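Side-chain contacts in receptor-type adenylate cyclase GRESAG 4.1 (Trypanosoma brucei, PDB 1FX2), which converts ATP to 3',5'-cyclic AMP and diphosphate through its class III catalytic domain, and could act as a receptor for an unknown ligand: residues 101-104 with 105-108; 38-41 with 42-45. All blocks are in the same frame, centred on the assembly; numbering follows the deposited sequence. Where two conformers were deposited one is given.

Contact 1. Residues 101-104 with 105-108; sequences EFEE and QRAE
The last turns of helix 94-109, a surface helix of the cyclase catalytic domain, bring Phe102 and Glu103 against Arg106. Backbone i to i+4 bonds join the two segments. Gln105 N donates to Glu101 O at 2.9 Å, and Arg106 N donates to Phe102 O at 2.9 Å. Ala107 N is shared. It bonds Glu103 O at 3.1 Å, with a bent N-H...O angle of 135°, and bonds Glu104 O only weakly.

Arg106 has CG anti to its own N (chi1 -171°), and a bend at chi3 folds the guanidinium back along the helix. One face of that group lies over Phe102 O, which sits 4.0 Å above the guanidinium plane. Arg106 NH2 touches Phe102 CB at 3.7 Å. Arg106 NH1 approaches Glu103 CG at 4.0 Å. The charged ends do not pair: Glu103 OE2 and Arg106 NH1 are 5.6 Å apart. Gln105 packs on the preceding turn, its CG 3.4 Å from Glu101 O.

The polar ends of Glu103 and Arg106 find partners beyond the helix. The buried Glu103 carboxylate bonds Thr117 OG1 and Ala118 N and forms a salt bridge to Arg133. Arg106 NH1 bonds Tyr113 OH. These side chains thus tie helix 94-109 to the following loop and to the region where strand 134-141 begins.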
loop_
_atom_site.group_PDB
_atom_site.type_symbol
_atom_site.label_atom_id
_atom_site.label_comp_id
_atom_site.label_asym_id
_atom_site.label_seq_id
_atom_site.Cartn_x
_atom_site.Cartn_y
_atom_site.Cartn_z
ATOM N N GLU A 101 -23.427 11.785 -16.903
ATOM C CA GLU A 101 -23.093 12.306 -18.244
ATOM C C GLU A 101 -21.606 12.520 -18.359
ATOM O O GLU A 101 -20.997 12.271 -19.425
ATOM C CB GLU A 101 -23.879 13.595 -18.482
ATOM C CG GLU A 101 -25.333 13.422 -18.710
ATOM C CD GLU A 101 -26.175 14.704 -18.476
ATOM O OE1 GLU A 101 -25.571 15.804 -18.318
ATOM O OE2 GLU A 101 -27.452 14.622 -18.442
ATOM N N PHE A 102 -20.977 13.070 -17.315
ATOM C CA PHE A 102 -19.537 13.279 -17.377
ATOM C C PHE A 102 -18.833 11.940 -17.634
ATOM O O PHE A 102 -17.867 11.870 -18.416
ATOM C CB PHE A 102 -18.913 13.880 -16.090
ATOM C CG PHE A 102 -19.499 15.182 -15.636
ATOM C CD1 PHE A 102 -19.574 15.483 -14.273
ATOM C CD2 PHE A 102 -19.920 16.136 -16.555
ATOM C CE1 PHE A 102 -20.050 16.690 -13.811
ATOM C CE2 PHE A 102 -20.427 17.416 -16.116
ATOM C CZ PHE A 102 -20.480 17.653 -14.732
ATOM N N GLU A 103 -19.261 10.856 -16.962
ATOM C CA GLU A 103 -18.568 9.587 -17.217
ATOM C C GLU A 103 -18.707 9.111 -18.659
ATOM O O GLU A 103 -17.760 8.610 -19.273
ATOM C CB GLU A 103 -19.165 8.493 -16.295
ATOM C CG GLU A 103 -18.986 8.701 -14.809
ATOM C CD GLU A 103 -19.585 7.559 -14.035
ATOM O OE1 GLU A 103 -19.980 6.528 -14.653
ATOM O OE2 GLU A 103 -19.709 7.758 -12.821
ATOM N N GLU A 104 -19.911 9.251 -19.176
ATOM C CA GLU A 104 -20.167 8.808 -20.569
ATOM C C GLU A 104 -19.281 9.613 -21.530
ATOM O O GLU A 104 -18.584 9.028 -22.401
ATOM C CB GLU A 104 -21.603 9.063 -20.912
ATOM C CG GLU A 104 -22.523 8.105 -20.211
ATOM C CD GLU A 104 -24.016 8.370 -20.430
ATOM O OE1 GLU A 104 -24.479 8.180 -21.560
ATOM O OE2 GLU A 104 -24.722 8.773 -19.453
ATOM N N GLN A 105 -19.172 10.933 -21.316
ATOM C CA GLN A 105 -18.278 11.666 -22.218
ATOM C C GLN A 105 -16.799 11.320 -22.025
ATOM O O GLN A 105 -15.982 11.310 -22.991
ATOM C CB GLN A 105 -18.497 13.185 -22.005
ATOM C CG GLN A 105 -19.893 13.521 -22.332
ATOM C CD GLN A 105 -20.189 15.014 -22.433
ATOM O OE1 GLN A 105 -19.288 15.813 -22.671
ATOM N NE2 GLN A 105 -21.468 15.373 -22.385
ATOM N N ARG A 106 -16.387 11.103 -20.782
ATOM C CA ARG A 106 -15.032 10.805 -20.508
ATOM C C ARG A 106 -14.607 9.501 -21.193
ATOM O O ARG A 106 -13.425 9.379 -21.556
ATOM C CB ARG A 106 -14.860 10.802 -18.941
ATOM C CG ARG A 106 -13.494 10.708 -18.427
ATOM C CD ARG A 106 -13.523 10.689 -16.884
ATOM N NE ARG A 106 -13.975 11.977 -16.316
ATOM C CZ ARG A 106 -15.013 12.157 -15.479
ATOM N NH1 ARG A 106 -15.795 11.160 -15.009
ATOM N NH2 ARG A 106 -15.366 13.388 -15.134
ATOM N N ALA A 107 -15.569 8.582 -21.445
ATOM C CA ALA A 107 -15.298 7.303 -22.075
ATOM C C ALA A 107 -14.929 7.502 -23.571
ATOM O O ALA A 107 -14.383 6.593 -24.184
ATOM C CB ALA A 107 -16.509 6.354 -21.912
ATOM N N GLU A 108 -15.119 8.717 -24.115
ATOM C CA GLU A 108 -14.735 9.027 -25.544
ATOM C C GLU A 108 -13.190 9.266 -25.644
ATOM O O GLU A 108 -12.512 8.697 -26.528
ATOM C CB GLU A 108 -15.414 10.313 -26.024
ATOM C CG GLU A 108 -16.973 10.395 -25.889
ATOM C CD GLU A 108 -17.686 9.670 -26.958
ATOM O OE1 GLU A 108 -18.664 8.967 -26.630
ATOM O OE2 GLU A 108 -17.257 9.820 -28.139
#

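Contact 2. Residues 38-41 with 42-45; sequences VAAH and HRMV
His41 ND1 and His42 ND1 share a hydrogen bond of 2.9 Å, in which either could be the donor. His42 ND1 comes in at the edge of the His41 ring, in its plane. The rings meet rim to rim, with their planes 45° apart. Two different first torsions bring these sequence neighbours together. His41 CG is anti to its backbone N (chi1 157°), while His42 CG is anti to its carbonyl carbon (chi1 -83°). Val38 lies beside His42 and points the same way, its CG1 3.8 Å from His42 CE1. Val45 CG2 lies over one face of the His41 ring and reaches His41 O at 3.3 Å.

On another side of the helix, Arg43 bends at chi3 and lays one guanidinium face over Ala39 O and Ala40 CA. Its NH2 touches Ala40 CB at 3.5 Å. Met44 CG packs 3.5 Å from Ala40 O.

The backbone N atoms of His42, Arg43, Met44 and Val45 donate to the O atoms of Val38, Ala39, Ala40 and His41. Phe64 meets His42 edge-to-face, and Phe85 meets the His41 ring. Val38 and His41 touch Ile20 of strand 13-20. This is a helix packed on the central sheet of a class III cyclase domain, near Asp19 and Asp62, the predicted magnesium ligands.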
loop_
_atom_site.group_PDB
_atom_site.type_symbol
_atom_site.label_atom_id
_atom_site.label_comp_id
_atom_site.label_asym_id
_atom_site.label_seq_id
_atom_site.Cartn_x
_atom_site.Cartn_y
_atom_site.Cartn_z
ATOM N N VAL A 38 -24.185 22.640 -1.222
ATOM C CA VAL A 38 -22.908 22.731 -0.553
ATOM C C VAL A 38 -23.130 23.106 0.911
ATOM O O VAL A 38 -22.431 22.638 1.751
ATOM C CB VAL A 38 -21.886 23.674 -1.260
ATOM C CG1 VAL A 38 -20.515 23.647 -0.563
ATOM C CG2 VAL A 38 -21.686 23.185 -2.758
ATOM N N ALA A 39 -24.101 23.992 1.206
ATOM C CA ALA A 39 -24.383 24.281 2.601
ATOM C C ALA A 39 -24.779 23.011 3.361
ATOM O O ALA A 39 -24.298 22.825 4.485
ATOM C CB ALA A 39 -25.503 25.335 2.682
ATOM N N ALA A 40 -25.523 22.094 2.713
ATOM C CA ALA A 40 -25.890 20.857 3.422
ATOM C C ALA A 40 -24.630 19.999 3.649
ATOM O O ALA A 40 -24.496 19.342 4.684
ATOM C CB ALA A 40 -26.977 20.080 2.663
ATOM N N HIS A 41 -23.784 19.976 2.607
ATOM C CA HIS A 41 -22.482 19.263 2.713
ATOM C C HIS A 41 -21.735 19.752 3.932
ATOM O O HIS A 41 -21.215 18.953 4.702
ATOM C CB HIS A 41 -21.713 19.503 1.328
ATOM C CG HIS A 41 -20.221 19.362 1.390
ATOM N ND1 HIS A 41 -19.405 20.393 1.840
ATOM C CD2 HIS A 41 -19.385 18.421 0.881
ATOM C CE1 HIS A 41 -18.128 20.092 1.574
ATOM N NE2 HIS A 41 -18.092 18.882 1.011
ATOM N N HIS A 42 -21.603 21.069 4.073
ATOM C CA HIS A 42 -20.860 21.577 5.246
ATOM C C HIS A 42 -21.521 21.211 6.570
ATOM O O HIS A 42 -20.857 20.916 7.550
ATOM C CB HIS A 42 -20.729 23.093 5.141
ATOM C CG HIS A 42 -19.599 23.578 4.289
ATOM N ND1 HIS A 42 -19.313 23.058 3.051
ATOM C CD2 HIS A 42 -18.689 24.562 4.492
ATOM C CE1 HIS A 42 -18.293 23.700 2.512
ATOM N NE2 HIS A 42 -17.879 24.609 3.378
ATOM N N ARG A 43 -22.858 21.282 6.622
ATOM C CA ARG A 43 -23.496 20.915 7.869
ATOM C C ARG A 43 -23.233 19.453 8.233
ATOM O O ARG A 43 -22.963 19.115 9.380
ATOM C CB ARG A 43 -25.002 21.170 7.740
ATOM C CG ARG A 43 -25.360 22.597 7.730
ATOM C CD ARG A 43 -26.883 22.666 7.938
ATOM N NE ARG A 43 -27.647 22.024 6.850
ATOM C CZ ARG A 43 -28.009 22.670 5.735
ATOM N NH1 ARG A 43 -27.658 23.955 5.565
ATOM N NH2 ARG A 43 -28.845 22.090 4.890
ATOM N N MET A 44 -23.303 18.540 7.225
ATOM C CA MET A 44 -23.043 17.114 7.505
ATOM C C MET A 44 -21.577 16.894 7.905
ATOM O O MET A 44 -21.325 16.163 8.863
ATOM C CB MET A 44 -23.420 16.257 6.325
ATOM C CG MET A 44 -24.950 16.206 6.122
ATOM S SD MET A 44 -25.432 14.969 4.883
ATOM C CE MET A 44 -24.958 15.922 3.355
ATOM N N VAL A 45 -20.643 17.503 7.168
ATOM C CA VAL A 45 -19.209 17.304 7.536
ATOM C C VAL A 45 -18.978 17.838 8.965
ATOM O O VAL A 45 -18.330 17.175 9.751
ATOM C CB VAL A 45 -18.268 17.975 6.464
ATOM C CG1 VAL A 45 -16.845 17.885 6.959
ATOM C CG2 VAL A 45 -18.443 17.257 5.076
#

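The two contacts lie on different helices of the same catalytic domain, with centres about 27 Å apart and nearest atoms about 13 Å apart, so they do not touch. Contact 1 is at the surface, on helix 94-109. Contact 2 is partly buried, on helix 34-51, against the central sheet and helix 71-87. Their chemistry follows their place. Contact 1 is rich in charged and polar residues, and the polar ends of Glu103 and Arg106 are bonded to residues beyond the helix. Contact 2 is mostly aliphatic and aromatic, with a polar bond between side chains inside the contact itself. Each also has an arginine folded back over the preceding turn. Only contact 2 lies near the predicted magnesium site.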